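PDB 6GMF: putative cytochrome P450 hydroxylase from Chondromyces apiculatus DSM 436, which binds heme b and probably uses it to oxidise terpenes, as a monooxygenase of the cytochrome P450 family. Local coordinates for residues A[331-334]-A[335-338]; A[268-271]-A[272-276]; A[349-352]-A[353-357]; A[44-47]-A[48-52]; A[133-136]-A[137-141]. All blocks are in the same frame, centred on the assembly; numbering follows the deposited sequence. Where two conformers were deposited one is given.

Overall arrangement
From the N terminus the contacts run 4, 5, 2, 1, 3. Each is local, with segments that follow one another directly, so none closes a long loop, and they lie in series without nesting or crossing. Contact 4 is on helix 43-51 and contact 5 where helix 129-134 gives way to helix 136-145; their centres are about 32 Å apart, on opposite sides of the chain's centre. Contact 2 is on helix 266-276, contact 1 in the heme-side loop 331-338 and contact 3 on helix 346-363. Contacts 1, 2 and 3 all touch one another beside the heme; contact 4 joins at contact 1 and contact 5 at contact 3.

Contact 1 (A[331-334]-A[335-338]). With HEM (protoporphyrin IX containing Fe), chain B.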
loop_
_atom_site.group_PDB
_atom_site.type_symbol
_atom_site.label_atom_id
_atom_site.label_comp_id
_atom_site.label_asym_id
_atom_site.label_seq_id
_atom_site.Cartn_x
_atom_site.Cartn_y
_atom_site.Cartn_z
ATOM N N LYS A 331 -12.860 12.789 -4.112
ATOM C CA LYS A 331 -11.904 13.760 -3.597
ATOM C C LYS A 331 -11.916 13.718 -2.068
ATOM O O LYS A 331 -12.972 13.653 -1.447
ATOM C CB LYS A 331 -12.204 15.183 -4.078
ATOM C CG LYS A 331 -11.888 15.465 -5.537
ATOM C CD LYS A 331 -11.804 16.961 -5.836
ATOM C CE LYS A 331 -13.086 17.699 -5.497
ATOM N NZ LYS A 331 -14.187 17.321 -6.412
ATOM N N GLY A 332 -10.723 13.720 -1.485
ATOM C CA GLY A 332 -10.558 13.779 -0.048
ATOM C C GLY A 332 -10.479 12.415 0.610
ATOM O O GLY A 332 -10.301 12.338 1.835
ATOM N N HIS A 333 -10.515 11.310 -0.154
ATOM C CA HIS A 333 -10.231 10.001 0.505
ATOM C C HIS A 333 -8.816 9.984 1.102
ATOM O O HIS A 333 -7.916 10.712 0.676
ATOM C CB HIS A 333 -10.426 8.802 -0.394
ATOM C CG HIS A 333 -9.341 8.615 -1.401
ATOM N ND1 HIS A 333 -8.065 8.165 -1.066
ATOM C CD2 HIS A 333 -9.356 8.854 -2.734
ATOM C CE1 HIS A 333 -7.330 8.109 -2.153
ATOM N NE2 HIS A 333 -8.130 8.517 -3.231
ATOM N N LEU A 334 -8.638 9.172 2.160
ATOM C CA LEU A 334 -7.385 9.131 2.932
ATOM C C LEU A 334 -6.590 7.814 2.713
ATOM O O LEU A 334 -5.777 7.422 3.533
ATOM C CB LEU A 334 -7.755 9.249 4.403
ATOM C CG LEU A 334 -8.494 10.522 4.790
ATOM C CD1 LEU A 334 -8.719 10.555 6.301
ATOM C CD2 LEU A 334 -7.696 11.728 4.361
ATOM N N ALA A 335 -6.805 7.129 1.594
ATOM C CA ALA A 335 -6.148 5.847 1.321
ATOM C C ALA A 335 -4.618 5.988 1.326
ATOM O O ALA A 335 -3.951 4.998 1.612
ATOM C CB ALA A 335 -6.621 5.210 0.055
ATOM N N PHE A 336 -4.080 7.161 0.928
ATOM C CA PHE A 336 -2.654 7.399 0.870
ATOM C C PHE A 336 -2.156 8.173 2.094
ATOM O O PHE A 336 -1.026 8.666 2.093
ATOM C CB PHE A 336 -2.330 8.136 -0.438
ATOM C CG PHE A 336 -2.397 7.277 -1.666
ATOM C CD1 PHE A 336 -1.655 6.119 -1.761
ATOM C CD2 PHE A 336 -3.195 7.616 -2.751
ATOM C CE1 PHE A 336 -1.652 5.324 -2.880
ATOM C CE2 PHE A 336 -3.217 6.813 -3.872
ATOM C CZ PHE A 336 -2.439 5.677 -3.960
ATOM N N GLY A 337 -2.993 8.300 3.131
ATOM C CA GLY A 337 -2.731 9.135 4.244
ATOM C C GLY A 337 -2.945 10.607 3.923
ATOM O O GLY A 337 -3.749 10.971 3.068
ATOM N N LEU A 338 -2.251 11.459 4.672
ATOM C CA LEU A 338 -2.510 12.875 4.746
ATOM C C LEU A 338 -1.336 13.570 5.429
ATOM O O LEU A 338 -0.834 13.103 6.434
ATOM C CB LEU A 338 -3.779 13.085 5.561
ATOM C CG LEU A 338 -4.385 14.482 5.584
ATOM C CD1 LEU A 338 -4.904 14.823 4.186
ATOM C CD2 LEU A 338 -5.502 14.535 6.589
HETATM C CHA HEM B . 3.368 6.057 3.071
HETATM C CHB HEM B . -0.548 3.949 1.504
HETATM C CHC HEM B . 1.924 2.411 -2.363
HETATM C CHD HEM B . 5.938 4.197 -0.588
HETATM C C1A HEM B . 2.062 5.643 2.952
HETATM C C2A HEM B . 1.056 6.068 3.864
HETATM C C3A HEM B . -0.064 5.437 3.428
HETATM C C4A HEM B . 0.284 4.700 2.267
HETATM C CMA HEM B . -1.444 5.427 4.039
HETATM C CAA HEM B . 1.163 6.974 5.059
HETATM C CBA HEM B . 1.712 6.267 6.327
HETATM C CGA HEM B . 1.684 7.145 7.560
HETATM O O1A HEM B . 1.134 8.274 7.524
HETATM O O2A HEM B . 2.141 6.588 8.613
HETATM C C1B HEM B . -0.236 3.309 0.294
HETATM C C2B HEM B . -1.171 2.617 -0.554
HETATM C C3B HEM B . -0.500 2.162 -1.645
HETATM C C4B HEM B . 0.883 2.613 -1.471
HETATM C CMB HEM B . -2.593 2.465 -0.190
HETATM C CAB HEM B . -0.979 1.429 -2.880
HETATM C CBB HEM B . -2.229 1.484 -3.209
HETATM C C1C HEM B . 3.219 2.786 -2.290
HETATM C C2C HEM B . 4.217 2.475 -3.276
HETATM C C3C HEM B . 5.367 3.013 -2.722
HETATM C C4C HEM B . 5.072 3.564 -1.455
HETATM C CMC HEM B . 3.980 1.902 -4.643
HETATM C CAC HEM B . 6.725 3.065 -3.263
HETATM C CBC HEM B . 7.151 2.385 -4.301
HETATM C C1D HEM B . 5.548 4.818 0.570
HETATM C C2D HEM B . 6.523 5.490 1.478
HETATM C C3D HEM B . 5.804 6.023 2.487
HETATM C C4D HEM B . 4.406 5.678 2.209
HETATM C CMD HEM B . 8.013 5.526 1.178
HETATM C CAD HEM B . 6.344 6.798 3.656
HETATM C CBD HEM B . 6.319 8.328 3.510
HETATM C CGD HEM B . 6.771 9.052 4.761
HETATM O O1D HEM B . 7.132 10.232 4.618
HETATM O O2D HEM B . 6.741 8.473 5.879
HETATM N NA HEM B . 1.575 4.806 1.962
HETATM N NB HEM B . 0.941 3.274 -0.318
HETATM N NC HEM B . 3.746 3.403 -1.172
HETATM N ND HEM B . 4.286 4.910 1.115
HETATM FE FE HEM B . 2.630 4.211 0.369
HETATM O O HOH W 1 -5.159 9.870 0.509
HETATM O O HOH W 2 2.986 2.380 1.614
#
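His333 turns its imidazole forward along the chain, so that ND1 accepts a hydrogen bond from Ala335 N (3.1 Å), the donor only 4° out of the ring plane. The torsion behind this sets CG between the backbone N and the carbonyl carbon (chi1 75°), and brings ND1 within 3.5 Å of Ala335 CB. The other ring nitrogen, NE2, bonds to Glu271, which fixes the rotation of the ring. A type I turn from Leu334 to Gly337 follows, closed by Gly337 N on Leu334 O at 2.9 Å. Water 1 bridges three atoms, donating to His333 O and Gly337 O and accepting from Phe336 N. Phe336 brings CE1 to 3.6 Å from heme C3B, at the ring's edge; it opens the P450 heme-binding signature, its backbone bonded to the iron ligand Cys343. Leu338, CG anti to its N (chi1 -170°), slants across Leu334, CD1 4.2 Å from Leu334 CD2. Both leucines pack on helix 43-51, His333 and Phe336 on helices 266-276 and 346-363, and residues 333-335 on helix 308-312, while the turn 335-337 meets the heme.

Contact 2 (A[268-271]-A[272-276])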
loop_
_atom_site.group_PDB
_atom_site.type_symbol
_atom_site.label_atom_id
_atom_site.label_comp_id
_atom_site.label_asym_id
_atom_site.label_seq_id
_atom_site.Cartn_x
_atom_site.Cartn_y
_atom_site.Cartn_z
ATOM N N ALA A 268 -10.791 6.836 -12.543
ATOM C CA ALA A 268 -11.869 7.005 -11.597
ATOM C C ALA A 268 -12.172 5.694 -10.870
ATOM O O ALA A 268 -12.573 5.720 -9.700
ATOM C CB ALA A 268 -13.106 7.520 -12.287
ATOM N N VAL A 269 -12.056 4.575 -11.576
ATOM C CA VAL A 269 -12.220 3.280 -11.003
ATOM C C VAL A 269 -11.189 3.167 -9.870
ATOM O O VAL A 269 -11.541 2.788 -8.741
ATOM C CB VAL A 269 -12.073 2.149 -12.040
ATOM C CG1 VAL A 269 -12.122 0.780 -11.385
ATOM C CG2 VAL A 269 -13.152 2.227 -13.138
ATOM N N VAL A 270 -9.943 3.522 -10.178
ATOM C CA VAL A 270 -8.867 3.362 -9.222
ATOM C C VAL A 270 -9.158 4.203 -7.968
ATOM O O VAL A 270 -8.926 3.744 -6.830
ATOM C CB VAL A 270 -7.507 3.675 -9.855
ATOM C CG1 VAL A 270 -6.413 3.785 -8.809
ATOM C CG2 VAL A 270 -7.133 2.637 -10.897
ATOM N N GLU A 271 -9.579 5.456 -8.137
ATOM C CA GLU A 271 -9.877 6.308 -6.979
ATOM C C GLU A 271 -11.040 5.721 -6.175
ATOM O O GLU A 271 -10.987 5.737 -4.962
ATOM C CB GLU A 271 -10.187 7.753 -7.364
ATOM C CG GLU A 271 -9.013 8.483 -7.960
ATOM C CD GLU A 271 -7.772 8.437 -7.088
ATOM O OE1 GLU A 271 -7.799 9.015 -5.995
ATOM O OE2 GLU A 271 -6.786 7.833 -7.539
ATOM N N GLU A 272 -12.068 5.178 -6.833
ATOM C CA GLU A 272 -13.205 4.665 -6.075
ATOM C C GLU A 272 -12.825 3.357 -5.371
ATOM O O GLU A 272 -13.368 3.124 -4.292
ATOM C CB GLU A 272 -14.487 4.590 -6.900
ATOM C CG GLU A 272 -15.681 3.940 -6.220
ATOM C CD GLU A 272 -16.255 4.667 -5.014
ATOM O OE1 GLU A 272 -15.572 5.629 -4.515
ATOM O OE2 GLU A 272 -17.428 4.356 -4.639
ATOM N N VAL A 273 -11.898 2.541 -5.920
ATOM C CA VAL A 273 -11.428 1.355 -5.177
ATOM C C VAL A 273 -10.585 1.802 -3.980
ATOM O O VAL A 273 -10.724 1.240 -2.888
ATOM C CB VAL A 273 -10.628 0.424 -6.111
ATOM C CG1 VAL A 273 -9.995 -0.731 -5.361
ATOM C CG2 VAL A 273 -11.528 -0.087 -7.227
ATOM N N LEU A 274 -9.739 2.806 -4.167
ATOM C CA LEU A 274 -8.942 3.350 -3.082
ATOM C C LEU A 274 -9.834 3.746 -1.908
ATOM O O LEU A 274 -9.517 3.445 -0.757
ATOM C CB LEU A 274 -8.086 4.514 -3.545
ATOM C CG LEU A 274 -6.837 4.085 -4.309
ATOM C CD1 LEU A 274 -6.270 5.234 -5.081
ATOM C CD2 LEU A 274 -5.769 3.484 -3.414
ATOM N N ARG A 275 -10.988 4.342 -2.200
ATOM C CA ARG A 275 -11.899 4.770 -1.153
ATOM C C ARG A 275 -12.665 3.583 -0.595
ATOM O O ARG A 275 -12.800 3.443 0.641
ATOM C CB ARG A 275 -12.876 5.828 -1.667
ATOM C CG ARG A 275 -13.819 6.320 -0.573
ATOM C CD ARG A 275 -15.142 6.814 -1.096
ATOM N NE ARG A 275 -15.934 5.749 -1.661
ATOM C CZ ARG A 275 -16.877 5.096 -1.041
ATOM N NH1 ARG A 275 -17.000 5.277 0.272
ATOM N NH2 ARG A 275 -17.677 4.260 -1.711
ATOM N N TYR A 276 -13.228 2.770 -1.495
ATOM C CA TYR A 276 -14.179 1.722 -1.142
ATOM C C TYR A 276 -13.514 0.541 -0.430
ATOM O O TYR A 276 -14.097 -0.036 0.505
ATOM C CB TYR A 276 -14.903 1.266 -2.409
ATOM C CG TYR A 276 -15.971 0.224 -2.213
ATOM C CD1 TYR A 276 -17.185 0.540 -1.623
ATOM C CD2 TYR A 276 -15.804 -1.063 -2.711
ATOM C CE1 TYR A 276 -18.156 -0.431 -1.446
ATOM C CE2 TYR A 276 -16.777 -2.030 -2.566
ATOM C CZ TYR A 276 -17.945 -1.715 -1.913
ATOM O OH TYR A 276 -18.913 -2.678 -1.815
#
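Residues 268-276 make up nearly all of helix 266-276, to its C-terminal end, with regular i to i+4 bonds such as Leu274 N to Val270 O, 2.9 Å. On one flank Val270 CG1 lies beside Leu274 CD1 at 4.0 Å, both side chains pointing the same way. Glu271, its chain bent at chi2 (-54°), brings OE2 to 3.6 Å from Leu274 CD1; its carboxylate is otherwise engaged by His333 and Arg350. Arg275 bends at chi3 (67°) and grips Glu272 side-on, NE to Glu272 OE1 and NH2 to Glu272 OE2, each 2.9 Å. The acceptors lie close to the guanidinium plane, whereas the nitrogens come from above the carboxylate plane. This is the Glu-x-x-Arg motif that marks helix K of the P450 fold. Arg328 and Asp325 N also hold Glu272, and Arg275 NH1 reaches Asn312 O and Pro321 O, so the two buried charges probably neutralise each other and tie the helix to the end of helix 308-312 and the loop that follows it.

Contact 3 (A[349-352]-A[353-357]); sequences ARLE and AKVML
Residues 349-357 run as unbroken alpha helix, each amide from Ala353 to Met356 bonded to the carbonyl four residues earlier, with Val355 N to Leu351 O the straightest (2.9 Å). Leu351 carries the side-chain contact. With CG anti to the backbone N (chi1 -178°) and chi2 at 52°, it turns CD1 onward along the helix to meet Val355 CG2 at 3.9 Å, the two side chains lying alongside and pointing the same way. The same CD1 is 4.1 Å from Lys354 CE, where the lysine crosses the leucine at a slant; a bend at chi3 (84°) lets its NZ go on to a salt bridge with Glu107. Val355 CG2 also rests 3.4 Å from Leu351 O. On the face toward helices 266-276 and 220-251, the small Ala353 brings CB to 3.3 Å from Ala349 O and allows close packing on Val270 and Leu241. Arg350 NE makes a salt bridge to Glu271, tying this helix to helix 266-276. Glu352 extends beyond CG toward helix 136-145, where it packs on Pro138 and Val141. Ala349 touches the heme. Helix 346-363 directly follows the segment bearing the iron ligand Cys343: this is helix L of the P450 fold, which passes the heme on its proximal, thiolate side and packs here on helix 220-251, the long helix I.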
loop_
_atom_site.group_PDB
_atom_site.type_symbol
_atom_site.label_atom_id
_atom_site.label_comp_id
_atom_site.label_asym_id
_atom_site.label_seq_id
_atom_site.Cartn_x
_atom_site.Cartn_y
_atom_site.Cartn_z
ATOM N N ALA A 349 1.657 3.879 -7.492
ATOM C CA ALA A 349 0.523 2.988 -7.278
ATOM C C ALA A 349 -0.589 3.286 -8.285
ATOM O O ALA A 349 -1.197 2.374 -8.857
ATOM C CB ALA A 349 0.003 3.176 -5.874
ATOM N N ARG A 350 -0.909 4.577 -8.429
ATOM C CA ARG A 350 -2.005 5.030 -9.329
ATOM C C ARG A 350 -1.680 4.659 -10.779
ATOM O O ARG A 350 -2.610 4.269 -11.513
ATOM C CB ARG A 350 -2.222 6.540 -9.183
ATOM C CG ARG A 350 -3.014 6.937 -7.946
ATOM C CD ARG A 350 -3.123 8.442 -7.785
ATOM N NE ARG A 350 -4.237 8.830 -6.933
ATOM C CZ ARG A 350 -4.134 9.626 -5.875
ATOM N NH1 ARG A 350 -2.983 10.214 -5.600
ATOM N NH2 ARG A 350 -5.182 9.831 -5.098
ATOM N N LEU A 351 -0.407 4.779 -11.163
ATOM C CA LEU A 351 0.033 4.470 -12.531
ATOM C C LEU A 351 0.012 2.962 -12.805
ATOM O O LEU A 351 -0.491 2.517 -13.816
ATOM C CB LEU A 351 1.453 5.011 -12.713
ATOM C CG LEU A 351 2.047 4.803 -14.099
ATOM C CD1 LEU A 351 1.081 5.322 -15.165
ATOM C CD2 LEU A 351 3.397 5.477 -14.189
ATOM N N GLU A 352 0.550 2.159 -11.861
ATOM C CA GLU A 352 0.564 0.701 -12.054
ATOM C C GLU A 352 -0.877 0.207 -12.170
ATOM O O GLU A 352 -1.189 -0.660 -12.985
ATOM C CB GLU A 352 1.289 0.017 -10.886
ATOM C CG GLU A 352 2.783 0.302 -10.885
ATOM C CD GLU A 352 3.591 -0.499 -9.881
ATOM O OE1 GLU A 352 3.147 -1.571 -9.472
ATOM O OE2 GLU A 352 4.683 -0.030 -9.525
ATOM N N ALA A 353 -1.742 0.722 -11.280
ATOM C CA ALA A 353 -3.104 0.240 -11.253
ATOM C C ALA A 353 -3.814 0.655 -12.554
ATOM O O ALA A 353 -4.554 -0.163 -13.156
ATOM C CB ALA A 353 -3.838 0.732 -10.021
ATOM N N LYS A 354 -3.655 1.925 -12.928
ATOM C CA LYS A 354 -4.307 2.386 -14.206
ATOM C C LYS A 354 -3.846 1.498 -15.359
ATOM O O LYS A 354 -4.676 0.973 -16.149
ATOM C CB LYS A 354 -3.959 3.831 -14.489
ATOM C CG LYS A 354 -4.522 4.379 -15.804
ATOM C CD LYS A 354 -3.828 5.620 -16.270
ATOM C CE LYS A 354 -2.568 5.269 -17.029
ATOM N NZ LYS A 354 -2.092 6.368 -17.908
ATOM N N VAL A 355 -2.528 1.343 -15.474
ATOM C CA VAL A 355 -2.031 0.631 -16.650
ATOM C C VAL A 355 -2.480 -0.831 -16.610
ATOM O O VAL A 355 -2.986 -1.351 -17.577
ATOM C CB VAL A 355 -0.518 0.783 -16.834
ATOM C CG1 VAL A 355 -0.013 -0.184 -17.910
ATOM C CG2 VAL A 355 -0.126 2.211 -17.174
ATOM N N MET A 356 -2.365 -1.507 -15.448
ATOM C CA MET A 356 -2.696 -2.911 -15.397
ATOM C C MET A 356 -4.189 -3.097 -15.684
ATOM O O MET A 356 -4.577 -4.008 -16.414
ATOM C CB MET A 356 -2.361 -3.528 -14.034
ATOM C CG MET A 356 -2.378 -5.016 -13.997
ATOM S SD MET A 356 -1.091 -5.743 -15.028
ATOM C CE MET A 356 -2.058 -6.421 -16.371
ATOM N N LEU A 357 -5.036 -2.236 -15.120
ATOM C CA LEU A 357 -6.467 -2.390 -15.343
ATOM C C LEU A 357 -6.797 -2.035 -16.810
ATOM O O LEU A 357 -7.643 -2.706 -17.422
ATOM C CB LEU A 357 -7.240 -1.522 -14.354
ATOM C CG LEU A 357 -7.226 -2.038 -12.914
ATOM C CD1 LEU A 357 -7.823 -0.998 -12.026
ATOM C CD2 LEU A 357 -7.967 -3.369 -12.767
#

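Contact 4 (A[44-47]-A[48-52])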
loop_
_atom_site.group_PDB
_atom_site.type_symbol
_atom_site.label_atom_id
_atom_site.label_comp_id
_atom_site.label_asym_id
_atom_site.label_seq_id
_atom_site.Cartn_x
_atom_site.Cartn_y
_atom_site.Cartn_z
ATOM N N GLN A 44 -13.381 13.087 10.258
ATOM C CA GLN A 44 -12.785 14.343 10.762
ATOM C C GLN A 44 -11.716 14.045 11.823
ATOM O O GLN A 44 -10.705 14.765 11.947
ATOM C CB GLN A 44 -13.888 15.221 11.349
ATOM C CG GLN A 44 -14.840 15.786 10.300
ATOM C CD GLN A 44 -14.142 16.671 9.291
ATOM O OE1 GLN A 44 -13.338 17.532 9.645
ATOM N NE2 GLN A 44 -14.428 16.465 8.008
ATOM N N ASP A 45 -11.953 12.982 12.569
ATOM C CA ASP A 45 -11.046 12.627 13.651
ATOM C C ASP A 45 -9.777 11.999 13.079
ATOM O O ASP A 45 -8.696 12.283 13.546
ATOM C CB ASP A 45 -11.721 11.694 14.629
ATOM C CG ASP A 45 -12.877 12.314 15.383
ATOM O OD1 ASP A 45 -12.887 13.577 15.489
ATOM O OD2 ASP A 45 -13.755 11.531 15.841
ATOM N N VAL A 46 -9.925 11.074 12.114
ATOM C CA VAL A 46 -8.754 10.495 11.451
ATOM C C VAL A 46 -7.897 11.619 10.853
ATOM O O VAL A 46 -6.696 11.651 11.024
ATOM C CB VAL A 46 -9.166 9.434 10.421
ATOM C CG1 VAL A 46 -7.950 8.994 9.638
ATOM C CG2 VAL A 46 -9.846 8.229 11.087
ATOM N N ALA A 47 -8.530 12.591 10.192
ATOM C CA ALA A 47 -7.755 13.687 9.573
ATOM C C ALA A 47 -7.030 14.479 10.671
ATOM O O ALA A 47 -5.825 14.815 10.527
ATOM C CB ALA A 47 -8.675 14.537 8.708
ATOM N N ARG A 48 -7.706 14.728 11.804
ATOM C CA ARG A 48 -7.123 15.500 12.864
ATOM C C ARG A 48 -5.908 14.754 13.416
ATOM O O ARG A 48 -4.875 15.345 13.648
ATOM C CB ARG A 48 -8.079 15.720 14.029
ATOM C CG ARG A 48 -7.406 16.440 15.189
ATOM C CD ARG A 48 -8.385 16.965 16.198
ATOM N NE ARG A 48 -7.749 17.244 17.473
ATOM C CZ ARG A 48 -8.003 18.324 18.206
ATOM N NH1 ARG A 48 -8.934 19.179 17.827
ATOM N NH2 ARG A 48 -7.313 18.531 19.307
ATOM N N VAL A 49 -6.044 13.433 13.572
ATOM C CA VAL A 49 -4.902 12.652 14.043
ATOM C C VAL A 49 -3.720 12.763 13.061
ATOM O O VAL A 49 -2.627 13.045 13.489
ATOM C CB VAL A 49 -5.305 11.195 14.327
ATOM C CG1 VAL A 49 -4.091 10.301 14.545
ATOM C CG2 VAL A 49 -6.281 11.147 15.502
ATOM N N LEU A 50 -3.942 12.571 11.770
ATOM C CA LEU A 50 -2.843 12.542 10.810
ATOM C C LEU A 50 -2.164 13.911 10.703
ATOM O O LEU A 50 -0.967 14.005 10.477
ATOM C CB LEU A 50 -3.361 12.092 9.449
ATOM C CG LEU A 50 -3.946 10.678 9.424
ATOM C CD1 LEU A 50 -4.242 10.300 7.995
ATOM C CD2 LEU A 50 -3.039 9.670 10.109
ATOM N N HIS A 51 -2.947 14.960 10.905
ATOM C CA HIS A 51 -2.370 16.321 10.860
ATOM C C HIS A 51 -1.630 16.673 12.157
ATOM O O HIS A 51 -0.986 17.701 12.230
ATOM C CB HIS A 51 -3.475 17.347 10.621
ATOM C CG HIS A 51 -4.028 17.416 9.237
ATOM N ND1 HIS A 51 -3.254 17.670 8.153
ATOM C CD2 HIS A 51 -5.297 17.423 8.814
ATOM C CE1 HIS A 51 -4.055 17.808 7.090
ATOM N NE2 HIS A 51 -5.302 17.666 7.461
ATOM N N ASP A 52 -1.855 15.931 13.225
ATOM C CA ASP A 52 -1.250 16.231 14.525
ATOM C C ASP A 52 -0.005 15.367 14.740
ATOM O O ASP A 52 -0.040 14.471 15.573
ATOM C CB ASP A 52 -2.297 16.042 15.611
ATOM C CG ASP A 52 -1.859 16.480 17.003
ATOM O OD1 ASP A 52 -0.738 16.994 17.121
ATOM O OD2 ASP A 52 -2.676 16.330 17.933
#
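Ala47 O lies obliquely to the imidazole of His51, one turn later: it is 3.2 Å from His51 CD2, and the same CD2 is 4.4 Å from Ala47 CB. CG sits beside the backbone N (chi1 -74°), which folds the ring back along the helix, and ND1 is held from beyond the helix by Asp339. Ala47 O also accepts His51 N at 2.9 Å. Two further planar ends, the Asp45 carboxylate and the Arg48 guanidinium, do not pair with each other; Asp45 OD1 and Arg48 NE stay 6.6 Å apart, and Arg48 runs out extended from CG to NE. On the buried flank Val46 CG1 meets Leu50 CD1 at 4.3 Å, and Leu50 CG presses to 3.3 Å from Val46 O. Val49 CG2 comes equally near Asp45 O, also at 3.3 Å. The helix then gives way to a turn in which Asp52 N bonds to Val49 O. Helix 43-51 is helix B of the P450 fold, packed on the beta sheet: Gln44, Arg48 and His51 are exposed, while Val46, Val49 and Leu50 face Pro306 of strand 303-306, Val46 and Leu50 touch helix 308-312, and Val49 reaches strand 291-293. Leu50 also packs on Leu338 of the heme-side loop.

Contact 5 (A[133-136]-A[137-141])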
loop_
_atom_site.group_PDB
_atom_site.type_symbol
_atom_site.label_atom_id
_atom_site.label_comp_id
_atom_site.label_asym_id
_atom_site.label_seq_id
_atom_site.Cartn_x
_atom_site.Cartn_y
_atom_site.Cartn_z
ATOM N N VAL A 133 -0.849 -11.982 -11.933
ATOM C CA VAL A 133 -0.959 -10.569 -12.361
ATOM C C VAL A 133 -0.638 -9.599 -11.213
ATOM O O VAL A 133 0.279 -8.816 -11.320
ATOM C CB VAL A 133 -2.332 -10.241 -12.972
ATOM C CG1 VAL A 133 -2.420 -8.761 -13.313
ATOM C CG2 VAL A 133 -2.638 -11.100 -14.192
ATOM N N THR A 134 -1.424 -9.630 -10.125
ATOM C CA THR A 134 -1.379 -8.527 -9.207
ATOM C C THR A 134 -0.145 -8.578 -8.317
ATOM O O THR A 134 0.358 -7.531 -7.922
ATOM C CB THR A 134 -2.660 -8.421 -8.384
ATOM O OG1 THR A 134 -2.707 -9.490 -7.455
ATOM C CG2 THR A 134 -3.889 -8.423 -9.252
ATOM N N VAL A 135 0.312 -9.781 -7.988
ATOM C CA VAL A 135 1.539 -9.914 -7.170
ATOM C C VAL A 135 2.769 -9.568 -7.997
ATOM O O VAL A 135 3.593 -8.776 -7.528
ATOM C CB VAL A 135 1.648 -11.327 -6.572
ATOM C CG1 VAL A 135 3.031 -11.577 -5.987
ATOM C CG2 VAL A 135 0.580 -11.523 -5.533
ATOM N N PRO A 136 2.972 -10.089 -9.235
ATOM C CA PRO A 136 4.196 -9.775 -9.976
ATOM C C PRO A 136 4.355 -8.298 -10.348
ATOM O O PRO A 136 5.468 -7.788 -10.302
ATOM C CB PRO A 136 4.139 -10.576 -11.285
ATOM C CG PRO A 136 2.759 -11.202 -11.302
ATOM C CD PRO A 136 2.186 -11.136 -9.907
ATOM N N MET A 137 3.294 -7.599 -10.763
ATOM C CA MET A 137 3.508 -6.291 -11.404
ATOM C C MET A 137 4.295 -5.357 -10.483
ATOM O O MET A 137 5.335 -4.822 -10.879
ATOM C CB MET A 137 2.210 -5.609 -11.832
ATOM C CG MET A 137 2.365 -4.117 -11.906
ATOM S SD MET A 137 1.135 -3.390 -12.945
ATOM C CE MET A 137 1.964 -3.448 -14.534
ATOM N N PRO A 138 3.891 -5.125 -9.214
ATOM C CA PRO A 138 4.622 -4.149 -8.380
ATOM C C PRO A 138 6.089 -4.529 -8.127
ATOM O O PRO A 138 7.021 -3.673 -8.184
ATOM C CB PRO A 138 3.846 -4.113 -7.073
ATOM C CG PRO A 138 2.466 -4.615 -7.439
ATOM C CD PRO A 138 2.668 -5.609 -8.565
ATOM N N MET A 139 6.296 -5.810 -7.907
ATOM C CA MET A 139 7.592 -6.340 -7.620
ATOM C C MET A 139 8.532 -6.187 -8.827
ATOM O O MET A 139 9.752 -5.790 -8.662
ATOM C CB MET A 139 7.376 -7.809 -7.257
ATOM C CG MET A 139 8.559 -8.520 -6.756
ATOM S SD MET A 139 8.022 -10.259 -6.896
ATOM C CE MET A 139 6.838 -10.233 -5.561
ATOM N N ILE A 140 8.036 -6.442 -10.037
ATOM C CA ILE A 140 8.848 -6.312 -11.255
ATOM C C ILE A 140 9.220 -4.831 -11.435
ATOM O O ILE A 140 10.379 -4.495 -11.694
ATOM C CB ILE A 140 8.107 -6.839 -12.490
ATOM C CG1 ILE A 140 7.840 -8.342 -12.423
ATOM C CG2 ILE A 140 8.825 -6.472 -13.768
ATOM C CD1 ILE A 140 6.783 -8.808 -13.469
ATOM N N VAL A 141 8.240 -3.941 -11.283
ATOM C CA VAL A 141 8.471 -2.530 -11.490
ATOM C C VAL A 141 9.491 -1.992 -10.494
ATOM O O VAL A 141 10.471 -1.362 -10.916
ATOM C CB VAL A 141 7.180 -1.718 -11.410
ATOM C CG1 VAL A 141 7.502 -0.233 -11.430
ATOM C CG2 VAL A 141 6.264 -2.120 -12.534
#
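Apolar packing joins the two segments at two places. Val135 CG1 lies beside Met139 CE at 4.1 Å, the side chains pointing the same way, and the methionine reaches back because its chain bends at chi3 (-71°). Pro136 CB meets Ile140 CD1 at 3.9 Å, while Ile140 CG1 rests 3.2 Å from Pro136 O. Among the hydrogen bonds, Met137 N to Val133 O is long (3.3 Å), whereas Ile140 N to Pro136 O is of normal length (2.9 Å) and almost collinear with the carbonyl. Proline contacts complete the set: Pro138 has no amide hydrogen, and its CD instead stands 3.1 Å from Thr134 O. Beyond the two segments, Val133 packs on Met356 of helix 346-363, and Pro136 and Ile140 on helix 107-119. The chemistry is that of a helix junction: with no N-H at 136 or 138, two helical amide bonds are missing, and Thr134 O is bonded instead by the side chain of Thr239 from helix 220-251.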